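Local coordinates for MHC class I-like protein MILL2 (Mus musculus, PDB 6A97) that is a GPI-anchored member of the MHC class I family and binds heparan sulfate proteoglycans on the surface of fibroblasts, at residues A[23-28]-A[44-49]; A[204-209]-A[222-227]; A[216-221]-A[263-268]; A[230-235]-A[242-247]. One frame throughout, in Å; residues are numbered along the deposited sequence.

Overall arrangement
From the N terminus, interaction 1 comes first: it closes the hairpin of strands 23-31 and 42-48 in the alpha-1 part of the MHC platform and is complete before the other three begin. The other three lie in the alpha-3 immunoglobulin domain, their centres about 12 to 13 Å apart and about 26 to 36 Å from that of interaction 1. Interaction 2 closes the hairpin 204-210/217-226. Interaction 3 uses strand 217-226 again, pairing it with 260-268, so the two contacts cross along the chain and share one sheet. Interaction 4, the hairpin 231-237/240-247, falls within the long loop that interaction 3 closes and belongs to the facing sheet; Trp235 connects them by packing on Cys221 and Ile266.

Interaction 1. Residues A[23-28]-A[44-49]; sequences HTLRYN and VLIYVD
The carboxylate of Asp49 is gripped by two neighbouring residues of the opposite strand. OD2 takes a hydrogen bond from His23 ND1 at 2.9 Å, met on its syn side and close to the plane of the imidazole, while OD1 receives the backbone N of Thr24 at 3.0 Å. With its N bonded to Thr24 O at 2.9 Å, Asp49, just past the strand, ties its end with both backbone and side chain; ring and carboxylate planes lie 29° apart. Antiparallel pairs link Arg26 with Tyr47 and Asn28 with Leu45. On the face of Leu25, Tyr27, Ile46 and Val48, the Ile46 branches divide their work: CD1 reaches Tyr27 CE2 at 3.5 Å, and CG2, anti to the backbone N, meets Leu25 CD1 at 3.6 Å. On the reverse face the Asn28 and Tyr47 side chains cross at about a right angle, amide and ring planes 57° apart, with Asn28 ND2 4.0 Å from Tyr47 CE2. Asn28 OD1 and Arg26 NH2 both bond Thr116 OG1, and Tyr47 OH bonds a polar side chain of another protein's chain. Strands 113-121 and 51-57 flank this hairpin in the MHC platform sheet; helix 171-193 covers Leu25 and Tyr27, helix 75-96 Tyr27 and Ile46.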
loop_
_atom_site.group_PDB
_atom_site.type_symbol
_atom_site.label_atom_id
_atom_site.label_comp_id
_atom_site.label_asym_id
_atom_site.label_seq_id
_atom_site.Cartn_x
_atom_site.Cartn_y
_atom_site.Cartn_z
ATOM N N HIS A 23 19.664 6.205 6.502
ATOM C CA HIS A 23 19.320 5.853 7.875
ATOM C C HIS A 23 18.998 7.083 8.710
ATOM O O HIS A 23 19.457 8.185 8.412
ATOM C CB HIS A 23 20.459 5.068 8.525
ATOM C CG HIS A 23 20.793 3.795 7.817
ATOM N ND1 HIS A 23 20.066 2.636 7.988
ATOM C CD2 HIS A 23 21.775 3.496 6.934
ATOM C CE1 HIS A 23 20.589 1.678 7.244
ATOM N NE2 HIS A 23 21.627 2.174 6.595
ATOM N N THR A 24 18.213 6.884 9.763
ATOM C CA THR A 24 17.796 7.986 10.618
ATOM C C THR A 24 17.990 7.671 12.100
ATOM O O THR A 24 17.702 6.562 12.560
ATOM C CB THR A 24 16.319 8.354 10.375
ATOM O OG1 THR A 24 16.104 8.573 8.975
ATOM C CG2 THR A 24 15.946 9.617 11.136
ATOM N N LEU A 25 18.497 8.654 12.834
ATOM C CA LEU A 25 18.575 8.587 14.288
ATOM C C LEU A 25 17.668 9.666 14.853
ATOM O O LEU A 25 17.792 10.832 14.487
ATOM C CB LEU A 25 20.011 8.778 14.776
ATOM C CG LEU A 25 20.204 9.053 16.270
ATOM C CD1 LEU A 25 19.623 7.926 17.106
ATOM C CD2 LEU A 25 21.677 9.258 16.600
ATOM N N ARG A 26 16.745 9.284 15.728
ATOM C CA ARG A 26 15.793 10.243 16.278
ATOM C C ARG A 26 15.660 10.115 17.788
ATOM O O ARG A 26 15.461 9.020 18.313
ATOM C CB ARG A 26 14.418 10.074 15.629
ATOM C CG ARG A 26 13.365 11.045 16.162
ATOM C CD ARG A 26 12.003 10.782 15.527
ATOM N NE ARG A 26 12.017 10.991 14.081
ATOM C CZ ARG A 26 11.680 12.133 13.482
ATOM N NH1 ARG A 26 11.720 12.225 12.158
ATOM N NH2 ARG A 26 11.301 13.181 14.201
ATOM N N TYR A 27 15.776 11.246 18.472
ATOM C CA TYR A 27 15.566 11.328 19.909
ATOM C C TYR A 27 14.207 11.945 20.162
ATOM O O TYR A 27 13.966 13.080 19.752
ATOM C CB TYR A 27 16.638 12.188 20.586
ATOM C CG TYR A 27 18.068 11.743 20.387
ATOM C CD1 TYR A 27 18.755 12.049 19.215
ATOM C CD2 TYR A 27 18.749 11.058 21.392
ATOM C CE1 TYR A 27 20.073 11.667 19.036
ATOM C CE2 TYR A 27 20.069 10.669 21.224
ATOM C CZ TYR A 27 20.725 10.975 20.045
ATOM O OH TYR A 27 22.036 10.593 19.867
ATOM N N ASN A 28 13.313 11.206 20.811
ATOM C CA ASN A 28 12.052 11.775 21.264
ATOM C C ASN A 28 12.136 12.054 22.759
ATOM O O ASN A 28 12.212 11.128 23.571
ATOM C CB ASN A 28 10.882 10.845 20.942
ATOM C CG ASN A 28 10.381 11.020 19.518
ATOM O OD1 ASN A 28 10.992 11.725 18.722
ATOM N ND2 ASN A 28 9.266 10.382 19.195
ATOM N N VAL A 44 13.571 9.888 27.629
ATOM C CA VAL A 44 14.283 9.931 26.364
ATOM C C VAL A 44 14.133 8.596 25.657
ATOM O O VAL A 44 14.467 7.547 26.214
ATOM C CB VAL A 44 15.789 10.250 26.547
ATOM C CG1 VAL A 44 16.459 10.408 25.188
ATOM C CG2 VAL A 44 15.985 11.509 27.396
ATOM N N LEU A 45 13.616 8.646 24.437
ATOM C CA LEU A 45 13.446 7.462 23.610
ATOM C C LEU A 45 14.246 7.638 22.335
ATOM O O LEU A 45 14.136 8.665 21.656
ATOM C CB LEU A 45 11.970 7.227 23.284
ATOM C CG LEU A 45 11.033 7.015 24.472
ATOM C CD1 LEU A 45 9.585 6.952 24.013
ATOM C CD2 LEU A 45 11.411 5.745 25.216
ATOM N N ILE A 46 15.053 6.637 22.008
ATOM C CA ILE A 46 15.925 6.719 20.846
ATOM C C ILE A 46 15.504 5.724 19.772
ATOM O O ILE A 46 15.397 4.520 20.032
ATOM C CB ILE A 46 17.387 6.459 21.233
ATOM C CG1 ILE A 46 17.900 7.575 22.144
ATOM C CG2 ILE A 46 18.255 6.356 20.000
ATOM C CD1 ILE A 46 19.377 7.478 22.429
ATOM N N TYR A 47 15.262 6.240 18.569
ATOM C CA TYR A 47 14.833 5.426 17.437
ATOM C C TYR A 47 15.890 5.371 16.342
ATOM O O TYR A 47 16.395 6.403 15.903
ATOM C CB TYR A 47 13.528 5.970 16.847
ATOM C CG TYR A 47 12.365 5.934 17.806
ATOM C CD1 TYR A 47 11.433 4.905 17.752
ATOM C CD2 TYR A 47 12.209 6.917 18.780
ATOM C CE1 TYR A 47 10.371 4.860 18.626
ATOM C CE2 TYR A 47 11.152 6.879 19.666
ATOM C CZ TYR A 47 10.238 5.844 19.582
ATOM O OH TYR A 47 9.183 5.795 20.453
ATOM N N VAL A 48 16.222 4.161 15.906
ATOM C CA VAL A 48 17.061 3.980 14.729
ATOM C C VAL A 48 16.214 3.385 13.612
ATOM O O VAL A 48 15.650 2.296 13.768
ATOM C CB VAL A 48 18.265 3.067 15.004
ATOM C CG1 VAL A 48 19.214 3.077 13.810
ATOM C CG2 VAL A 48 18.987 3.513 16.260
ATOM N N ASP A 49 16.114 4.114 12.503
ATOM C CA ASP A 49 15.301 3.704 11.361
ATOM C C ASP A 49 13.873 3.401 11.803
ATOM O O ASP A 49 13.293 2.386 11.417
ATOM C CB ASP A 49 15.930 2.497 10.660
ATOM C CG ASP A 49 17.311 2.811 10.099
ATOM O OD1 ASP A 49 17.587 3.999 9.825
ATOM O OD2 ASP A 49 18.121 1.876 9.936
#

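Interaction 2. Residues A[204-209]-A[222-227]; sequences MVTVTC and RAFNLY
Met204 packs against Phe224 across the first hairpin of the C1-set immunoglobulin domain, where the outermost strand 204-210 runs antiparallel to 217-226. Met204 CG sits between its own backbone N and carbonyl carbon (chi1 73°), a crowded position that lays the methylene 3.7 Å from Phe224 CB. The chain then bends at its last torsion, and SD stands 5.5 Å from the centroid of the phenyl ring, an oblique Met-aromatic contact. Thr206 comes to the same ring from its edge: OG1 lies near the ring plane, 3.6 Å from Phe224 CE1, and the two side chains cross at about a right angle. Beneath them, reciprocal backbone hydrogen bonds join Met204 with Phe224 and Thr206 with Arg222. Val205 and Ala223 point to the other face, which packs on Leu280 of strand 276-282 in the domain core. The face of Met204, Thr206 and Phe224 instead meets the chain of another protein. Arg222 runs alongside Thr206 in the same direction, then bends at chi3 (71°); its NH2 bonds Gln261 OE1 and the backbone of that other chain. This bend turns a face of the guanidinium to the edge of the phenyl ring, with Phe224 CZ 3.2 Å above the guanidinium plane of Arg222, over its centre.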
loop_
_atom_site.group_PDB
_atom_site.type_symbol
_atom_site.label_atom_id
_atom_site.label_comp_id
_atom_site.label_asym_id
_atom_site.label_seq_id
_atom_site.Cartn_x
_atom_site.Cartn_y
_atom_site.Cartn_z
ATOM N N MET A 204 2.878 -12.564 5.944
ATOM C CA MET A 204 1.768 -13.444 5.624
ATOM C C MET A 204 0.462 -12.658 5.592
ATOM O O MET A 204 0.343 -11.605 6.216
ATOM C CB MET A 204 1.670 -14.591 6.631
ATOM C CG MET A 204 1.164 -14.179 7.996
ATOM S SD MET A 204 0.832 -15.599 9.054
ATOM C CE MET A 204 -0.619 -16.282 8.256
ATOM N N VAL A 205 -0.514 -13.176 4.857
ATOM C CA VAL A 205 -1.806 -12.521 4.730
ATOM C C VAL A 205 -2.921 -13.487 5.094
ATOM O O VAL A 205 -2.869 -14.659 4.732
ATOM C CB VAL A 205 -2.031 -11.996 3.298
ATOM C CG1 VAL A 205 -3.443 -11.452 3.133
ATOM C CG2 VAL A 205 -1.006 -10.933 2.960
ATOM N N THR A 206 -3.914 -13.002 5.832
ATOM C CA THR A 206 -5.127 -13.769 6.067
ATOM C C THR A 206 -6.344 -12.983 5.585
ATOM O O THR A 206 -6.339 -11.751 5.579
ATOM C CB THR A 206 -5.320 -14.116 7.554
ATOM O OG1 THR A 206 -5.550 -12.912 8.297
ATOM C CG2 THR A 206 -4.098 -14.845 8.108
ATOM N N VAL A 207 -7.383 -13.703 5.182
ATOM C CA VAL A 207 -8.649 -13.082 4.823
ATOM C C VAL A 207 -9.767 -13.732 5.618
ATOM O O VAL A 207 -9.921 -14.951 5.591
ATOM C CB VAL A 207 -8.947 -13.215 3.317
ATOM C CG1 VAL A 207 -10.351 -12.713 3.004
ATOM C CG2 VAL A 207 -7.903 -12.470 2.497
ATOM N N THR A 208 -10.540 -12.924 6.335
ATOM C CA THR A 208 -11.685 -13.443 7.072
ATOM C C THR A 208 -12.975 -12.796 6.586
ATOM O O THR A 208 -12.965 -11.682 6.060
ATOM C CB THR A 208 -11.542 -13.211 8.587
ATOM O OG1 THR A 208 -11.479 -11.804 8.854
ATOM C CG2 THR A 208 -10.284 -13.885 9.114
ATOM N N CYS A 209 -14.084 -13.505 6.770
ATOM C CA CYS A 209 -15.394 -13.015 6.370
ATOM C C CYS A 209 -16.331 -12.993 7.570
ATOM O O CYS A 209 -16.259 -13.862 8.437
ATOM C CB CYS A 209 -15.986 -13.891 5.260
ATOM S SG CYS A 209 -14.834 -14.318 3.931
ATOM N N ARG A 222 -5.782 -9.080 6.636
ATOM C CA ARG A 222 -4.731 -8.737 7.591
ATOM C C ARG A 222 -3.372 -9.226 7.118
ATOM O O ARG A 222 -3.238 -10.356 6.653
ATOM C CB ARG A 222 -5.029 -9.324 8.969
ATOM C CG ARG A 222 -6.291 -8.781 9.623
ATOM C CD ARG A 222 -6.548 -9.480 10.952
ATOM N NE ARG A 222 -5.568 -9.081 11.961
ATOM C CZ ARG A 222 -5.525 -9.562 13.202
ATOM N NH1 ARG A 222 -6.405 -10.476 13.599
ATOM N NH2 ARG A 222 -4.597 -9.128 14.045
ATOM N N ALA A 223 -2.367 -8.366 7.240
ATOM C CA ALA A 223 -0.996 -8.747 6.932
ATOM C C ALA A 223 -0.196 -8.819 8.225
ATOM O O ALA A 223 -0.218 -7.882 9.010
ATOM C CB ALA A 223 -0.366 -7.756 5.963
ATOM N N PHE A 224 0.493 -9.935 8.445
ATOM C CA PHE A 224 1.290 -10.134 9.652
ATOM C C PHE A 224 2.774 -10.226 9.329
ATOM O O PHE A 224 3.160 -10.446 8.178
ATOM C CB PHE A 224 0.870 -11.411 10.388
ATOM C CG PHE A 224 -0.548 -11.404 10.874
ATOM C CD1 PHE A 224 -1.580 -11.801 10.041
ATOM C CD2 PHE A 224 -0.850 -11.019 12.171
ATOM C CE1 PHE A 224 -2.889 -11.808 10.487
ATOM C CE2 PHE A 224 -2.159 -11.019 12.625
ATOM C CZ PHE A 224 -3.179 -11.417 11.780
ATOM N N ASN A 225 3.593 -10.071 10.363
ATOM C CA ASN A 225 5.018 -10.361 10.291
ATOM C C ASN A 225 5.745 -9.448 9.327
ATOM O O ASN A 225 6.617 -9.889 8.581
ATOM C CB ASN A 225 5.248 -11.822 9.890
ATOM C CG ASN A 225 6.527 -12.391 10.472
ATOM O OD1 ASN A 225 6.852 -12.145 11.633
ATOM N ND2 ASN A 225 7.259 -13.157 9.669
ATOM N N LEU A 226 5.367 -8.175 9.333
ATOM C CA LEU A 226 6.069 -7.171 8.551
ATOM C C LEU A 226 7.312 -6.746 9.325
ATOM O O LEU A 226 7.221 -6.408 10.505
ATOM C CB LEU A 226 5.155 -5.974 8.262
ATOM C CG LEU A 226 3.796 -6.367 7.675
ATOM C CD1 LEU A 226 2.889 -5.162 7.521
ATOM C CD2 LEU A 226 3.976 -7.091 6.345
ATOM N N TYR A 227 8.468 -6.774 8.668
ATOM C CA TYR A 227 9.738 -6.496 9.338
ATOM C C TYR A 227 9.978 -4.998 9.516
ATOM O O TYR A 227 10.714 -4.584 10.411
ATOM C CB TYR A 227 10.899 -7.122 8.562
#

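Interaction 3. Residues A[216-221]-A[263-268]; sequences RVTLTC and RVSIRV. With SO4 (sulfate ion), chain E.
Leu219 and Val268 cross at about a right angle in the apolar centre, Leu219 CD1 lying 4.0 Å from Val268 CG1. Leu219 CB also rests 4.0 Å from Ile266 CG1, a branch held between its own backbone N and carbonyl carbon (chi1 56°). Cys221 points to the same inner face and is joined to Cys278 by the disulfide characteristic of immunoglobulin domains, which links the two sheets of this C1-set sandwich. Trp235 of the facing sheet packs on Leu219, Cys221 and Ile266. Six backbone hydrogen bonds pair Val217 with Val268, Leu219 with Ile266 and Cys221 with Val264. The outer face is polar: Thr220 OG1 and Ser265 OG share a hydrogen bond of 2.7 Å. Thr218 and Arg267 lie side by side, OG1 of the threonine 3.6 Å from CG of the arginine. A water donates to Thr218 OG1 at 2.8 Å and weakly accepts from Arg267 NE; the same OG1 bonds Tyr212 O. Farther out, the backbone N of Arg267 donates to O1 of a sulfate ion, probably from the crystallisation liquor, at 3.0 Å. Arg61, Glu62 and Thr63 of the second subunit hold the same ion, and Arg216 forms a salt bridge with Asp59 of that subunit.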
loop_
_atom_site.group_PDB
_atom_site.type_symbol
_atom_site.label_atom_id
_atom_site.label_comp_id
_atom_site.label_asym_id
_atom_site.label_seq_id
_atom_site.Cartn_x
_atom_site.Cartn_y
_atom_site.Cartn_z
ATOM N N ARG A 216 -24.917 -7.554 4.564
ATOM C CA ARG A 216 -23.584 -7.475 3.986
ATOM C C ARG A 216 -22.647 -8.555 4.507
ATOM O O ARG A 216 -22.935 -9.234 5.493
ATOM C CB ARG A 216 -22.961 -6.106 4.270
ATOM C CG ARG A 216 -23.799 -4.924 3.835
ATOM C CD ARG A 216 -23.756 -4.735 2.333
ATOM N NE ARG A 216 -24.448 -3.513 1.940
ATOM C CZ ARG A 216 -25.747 -3.442 1.675
ATOM N NH1 ARG A 216 -26.506 -4.529 1.753
ATOM N NH2 ARG A 216 -26.288 -2.281 1.329
ATOM N N VAL A 217 -21.514 -8.696 3.832
ATOM C CA VAL A 217 -20.414 -9.498 4.333
ATOM C C VAL A 217 -19.189 -8.609 4.424
ATOM O O VAL A 217 -18.773 -8.018 3.428
ATOM C CB VAL A 217 -20.111 -10.710 3.430
ATOM C CG1 VAL A 217 -18.825 -11.391 3.881
ATOM C CG2 VAL A 217 -21.278 -11.691 3.440
ATOM N N THR A 218 -18.617 -8.495 5.616
ATOM C CA THR A 218 -17.398 -7.718 5.782
ATOM C C THR A 218 -16.180 -8.600 5.532
ATOM O O THR A 218 -15.958 -9.585 6.239
ATOM C CB THR A 218 -17.309 -7.092 7.185
ATOM O OG1 THR A 218 -18.400 -6.182 7.372
ATOM C CG2 THR A 218 -15.999 -6.337 7.353
ATOM N N LEU A 219 -15.412 -8.258 4.502
ATOM C CA LEU A 219 -14.172 -8.958 4.196
ATOM C C LEU A 219 -13.013 -8.232 4.852
ATOM O O LEU A 219 -12.820 -7.040 4.625
ATOM C CB LEU A 219 -13.945 -9.046 2.685
ATOM C CG LEU A 219 -15.028 -9.741 1.856
ATOM C CD1 LEU A 219 -14.718 -9.638 0.363
ATOM C CD2 LEU A 219 -15.168 -11.188 2.271
ATOM N N THR A 220 -12.241 -8.940 5.666
ATOM C CA THR A 220 -11.112 -8.307 6.331
ATOM C C THR A 220 -9.800 -8.963 5.936
ATOM O O THR A 220 -9.618 -10.172 6.092
ATOM C CB THR A 220 -11.261 -8.349 7.855
ATOM O OG1 THR A 220 -12.467 -7.672 8.226
ATOM C CG2 THR A 220 -10.068 -7.674 8.529
ATOM N N CYS A 221 -8.894 -8.152 5.411
ATOM C CA CYS A 221 -7.569 -8.614 5.050
ATOM C C CYS A 221 -6.550 -8.145 6.082
ATOM O O CYS A 221 -6.470 -6.953 6.376
ATOM C CB CYS A 221 -7.191 -8.107 3.662
ATOM S SG CYS A 221 -5.540 -8.567 3.148
ATOM N N ARG A 263 -4.214 -3.840 8.318
ATOM C CA ARG A 263 -5.582 -4.318 8.172
ATOM C C ARG A 263 -6.388 -3.405 7.250
ATOM O O ARG A 263 -6.279 -2.182 7.331
ATOM C CB ARG A 263 -6.244 -4.415 9.549
ATOM C CG ARG A 263 -7.759 -4.485 9.544
ATOM C CD ARG A 263 -8.296 -4.566 10.967
ATOM N NE ARG A 263 -7.884 -3.416 11.770
ATOM C CZ ARG A 263 -7.940 -3.369 13.099
ATOM N NH1 ARG A 263 -8.384 -4.411 13.789
ATOM N NH2 ARG A 263 -7.547 -2.278 13.740
ATOM N N VAL A 264 -7.165 -4.005 6.350
ATOM C CA VAL A 264 -8.109 -3.265 5.508
ATOM C C VAL A 264 -9.372 -4.090 5.343
ATOM O O VAL A 264 -9.306 -5.283 5.034
ATOM C CB VAL A 264 -7.538 -2.935 4.105
ATOM C CG1 VAL A 264 -8.530 -2.098 3.317
ATOM C CG2 VAL A 264 -6.227 -2.193 4.206
ATOM N N SER A 265 -10.522 -3.460 5.557
ATOM C CA SER A 265 -11.800 -4.141 5.392
ATOM C C SER A 265 -12.669 -3.471 4.336
ATOM O O SER A 265 -12.530 -2.278 4.073
ATOM C CB SER A 265 -12.554 -4.195 6.721
ATOM O OG SER A 265 -11.896 -5.052 7.636
ATOM N N ILE A 266 -13.556 -4.259 3.729
ATOM C CA ILE A 266 -14.575 -3.752 2.814
ATOM C C ILE A 266 -15.880 -4.488 3.066
ATOM O O ILE A 266 -15.883 -5.572 3.650
ATOM C CB ILE A 266 -14.186 -3.932 1.330
ATOM C CG1 ILE A 266 -13.884 -5.403 1.034
ATOM C CG2 ILE A 266 -12.989 -3.049 0.969
ATOM C CD1 ILE A 266 -13.594 -5.692 -0.424
ATOM N N ARG A 267 -16.986 -3.900 2.623
ATOM C CA ARG A 267 -18.279 -4.557 2.722
ATOM C C ARG A 267 -18.789 -4.889 1.331
ATOM O O ARG A 267 -18.791 -4.042 0.439
ATOM C CB ARG A 267 -19.283 -3.680 3.471
ATOM C CG ARG A 267 -18.959 -3.535 4.946
ATOM C CD ARG A 267 -19.060 -2.095 5.394
ATOM N NE ARG A 267 -17.960 -1.742 6.286
ATOM C CZ ARG A 267 -16.750 -1.382 5.869
ATOM N NH1 ARG A 267 -16.484 -1.323 4.572
ATOM N NH2 ARG A 267 -15.807 -1.078 6.746
ATOM N N VAL A 268 -19.196 -6.140 1.145
ATOM C CA VAL A 268 -19.722 -6.588 -0.131
ATOM C C VAL A 268 -21.051 -7.268 0.110
ATOM O O VAL A 268 -21.442 -7.482 1.258
ATOM C CB VAL A 268 -18.756 -7.556 -0.843
ATOM C CG1 VAL A 268 -17.370 -6.950 -0.912
ATOM C CG2 VAL A 268 -18.714 -8.900 -0.122
HETATM S S SO4 E . -16.987 0.018 2.115
HETATM O O1 SO4 E . -16.352 -1.192 1.605
HETATM O O2 SO4 E . -17.326 0.897 1.000
HETATM O O3 SO4 E . -16.076 0.720 3.010
HETATM O O4 SO4 E . -18.197 -0.350 2.839
HETATM O O HOH W 1 -17.984 -3.708 8.511
#

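Interaction 4. Residues A[230-235]-A[242-247]; sequences EATLVW and VQQKTF
Strands 231-235 and 243-247 run antiparallel, their axes 169° apart and 4.6 Å at closest approach, until a classic beta bulge sets both Val242 and Gln243 against Trp235. In the bulge Val242 N donates to Trp235 O at 2.8 Å, while Trp235 N donates to Gln243 O at 2.7 Å, so one residue's backbone serves two. Val242 CG2 lies 3.7 Å from Trp235 CB. Gln243 folds its amide back, OE1 accepting the N-H of the next residue, Gln244, on a lone pair in the carbonyl plane. On the outward face Thr232 and Thr246 stand side by side and point the same way. Thr232 CG2, beside its own backbone N and anti to the carbonyl carbon, comes 3.3 Å from Thr246 OG1. That hydroxyl receives Gln244 NE2 at 3.0 Å in a nearly straight bond lying in the amide plane, which steadies the bent glutamine across Thr232 and fixes the rotation of its amide. Gln244 CG meanwhile approaches Val234 CB to 4.1 Å. On the other face Leu233 and Phe247 pass at a slant, with CD1 of the leucine 4.0 Å from CE1 of the ring. Ala231 O lies at the edge of the same ring, in its plane, and accepts Phe247 N. Strand 240-247 is the outermost of its sheet, and 231-237 pairs on its other side with 276-282. Inward, Leu233 and Trp235 press on strands 217-226 and 260-268 of the facing sheet, where Trp235 NE1 bonds Val264 O.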
loop_
_atom_site.group_PDB
_atom_site.type_symbol
_atom_site.label_atom_id
_atom_site.label_comp_id
_atom_site.label_asym_id
_atom_site.label_seq_id
_atom_site.Cartn_x
_atom_site.Cartn_y
_atom_site.Cartn_z
ATOM N N GLU A 230 6.579 -0.270 6.656
ATOM C CA GLU A 230 6.100 0.115 5.332
ATOM C C GLU A 230 5.414 -1.044 4.624
ATOM O O GLU A 230 5.994 -2.119 4.463
ATOM C CB GLU A 230 7.251 0.640 4.476
ATOM C CG GLU A 230 7.895 1.899 5.026
ATOM C CD GLU A 230 9.027 2.401 4.150
ATOM O OE1 GLU A 230 9.994 1.639 3.931
ATOM O OE2 GLU A 230 8.948 3.558 3.682
ATOM N N ALA A 231 4.173 -0.812 4.206
ATOM C CA ALA A 231 3.395 -1.826 3.506
ATOM C C ALA A 231 2.184 -1.199 2.834
ATOM O O ALA A 231 1.719 -0.129 3.235
ATOM C CB ALA A 231 2.960 -2.921 4.464
ATOM N N THR A 232 1.682 -1.858 1.797
ATOM C CA THR A 232 0.431 -1.444 1.184
ATOM C C THR A 232 -0.491 -2.639 1.039
ATOM O O THR A 232 -0.057 -3.736 0.675
ATOM C CB THR A 232 0.641 -0.793 -0.206
ATOM O OG1 THR A 232 1.211 -1.748 -1.105
ATOM C CG2 THR A 232 1.554 0.417 -0.108
ATOM N N LEU A 233 -1.764 -2.423 1.349
ATOM C CA LEU A 233 -2.799 -3.422 1.138
ATOM C C LEU A 233 -3.825 -2.853 0.175
ATOM O O LEU A 233 -4.215 -1.690 0.289
ATOM C CB LEU A 233 -3.473 -3.818 2.450
ATOM C CG LEU A 233 -2.718 -4.742 3.403
ATOM C CD1 LEU A 233 -3.473 -4.857 4.713
ATOM C CD2 LEU A 233 -2.529 -6.122 2.774
ATOM N N VAL A 234 -4.256 -3.667 -0.778
ATOM C CA VAL A 234 -5.280 -3.237 -1.716
ATOM C C VAL A 234 -6.301 -4.351 -1.911
ATOM O O VAL A 234 -5.939 -5.517 -2.066
ATOM C CB VAL A 234 -4.673 -2.822 -3.083
ATOM C CG1 VAL A 234 -3.768 -3.906 -3.632
ATOM C CG2 VAL A 234 -5.773 -2.486 -4.083
ATOM N N TRP A 235 -7.579 -3.996 -1.851
ATOM C CA TRP A 235 -8.639 -4.913 -2.230
ATOM C C TRP A 235 -8.889 -4.768 -3.722
ATOM O O TRP A 235 -9.033 -3.652 -4.229
ATOM C CB TRP A 235 -9.917 -4.644 -1.437
ATOM C CG TRP A 235 -9.984 -5.384 -0.140
ATOM C CD1 TRP A 235 -9.857 -4.859 1.115
ATOM C CD2 TRP A 235 -10.183 -6.793 0.031
ATOM N NE1 TRP A 235 -9.973 -5.851 2.055
ATOM C CE2 TRP A 235 -10.173 -7.049 1.416
ATOM C CE3 TRP A 235 -10.366 -7.862 -0.851
ATOM C CZ2 TRP A 235 -10.340 -8.328 1.939
ATOM C CZ3 TRP A 235 -10.532 -9.133 -0.329
ATOM C CH2 TRP A 235 -10.521 -9.355 1.051
ATOM N N VAL A 242 -10.429 -1.459 -5.353
ATOM C CA VAL A 242 -11.667 -0.889 -4.837
ATOM C C VAL A 242 -11.422 -0.231 -3.485
ATOM O O VAL A 242 -12.170 0.651 -3.066
ATOM C CB VAL A 242 -12.776 -1.949 -4.713
ATOM C CG1 VAL A 242 -13.222 -2.401 -6.091
ATOM C CG2 VAL A 242 -12.299 -3.132 -3.887
ATOM N N GLN A 243 -10.367 -0.670 -2.810
ATOM C CA GLN A 243 -9.896 -0.018 -1.597
ATOM C C GLN A 243 -8.393 -0.217 -1.500
ATOM O O GLN A 243 -7.886 -1.311 -1.750
ATOM C CB GLN A 243 -10.600 -0.567 -0.353
ATOM C CG GLN A 243 -10.175 0.092 0.959
ATOM C CD GLN A 243 -10.469 1.588 0.996
ATOM O OE1 GLN A 243 -9.686 2.404 0.503
ATOM N NE2 GLN A 243 -11.605 1.952 1.581
ATOM N N GLN A 244 -7.687 0.852 -1.154
ATOM C CA GLN A 244 -6.234 0.831 -1.090
ATOM C C GLN A 244 -5.760 1.600 0.136
ATOM O O GLN A 244 -6.263 2.681 0.431
ATOM C CB GLN A 244 -5.637 1.427 -2.372
ATOM C CG GLN A 244 -4.135 1.222 -2.558
ATOM C CD GLN A 244 -3.291 2.170 -1.720
ATOM O OE1 GLN A 244 -3.726 3.271 -1.379
ATOM N NE2 GLN A 244 -2.078 1.744 -1.385
ATOM N N LYS A 245 -4.794 1.036 0.851
ATOM C CA LYS A 245 -4.188 1.733 1.978
ATOM C C LYS A 245 -2.682 1.526 2.011
ATOM O O LYS A 245 -2.192 0.398 1.917
ATOM C CB LYS A 245 -4.810 1.272 3.298
ATOM C CG LYS A 245 -6.056 2.048 3.696
ATOM C CD LYS A 245 -6.837 1.334 4.787
ATOM C CE LYS A 245 -8.172 2.014 5.050
ATOM N NZ LYS A 245 -8.067 3.021 6.146
ATOM N N THR A 246 -1.955 2.630 2.129
ATOM C CA THR A 246 -0.513 2.594 2.322
ATOM C C THR A 246 -0.194 2.839 3.792
ATOM O O THR A 246 -0.592 3.855 4.362
ATOM C CB THR A 246 0.203 3.642 1.449
ATOM O OG1 THR A 246 -0.037 3.355 0.067
ATOM C CG2 THR A 246 1.704 3.630 1.713
ATOM N N PHE A 247 0.512 1.902 4.409
ATOM C CA PHE A 247 0.831 2.020 5.824
ATOM C C PHE A 247 2.260 2.510 6.014
ATOM O O PHE A 247 3.178 2.070 5.321
ATOM C CB PHE A 247 0.622 0.680 6.535
ATOM C CG PHE A 247 -0.794 0.184 6.476
ATOM C CD1 PHE A 247 -1.227 -0.589 5.408
ATOM C CD2 PHE A 247 -1.697 0.506 7.476
ATOM C CE1 PHE A 247 -2.536 -1.040 5.347
ATOM C CE2 PHE A 247 -3.006 0.057 7.421
ATOM C CZ PHE A 247 -3.426 -0.717 6.354
#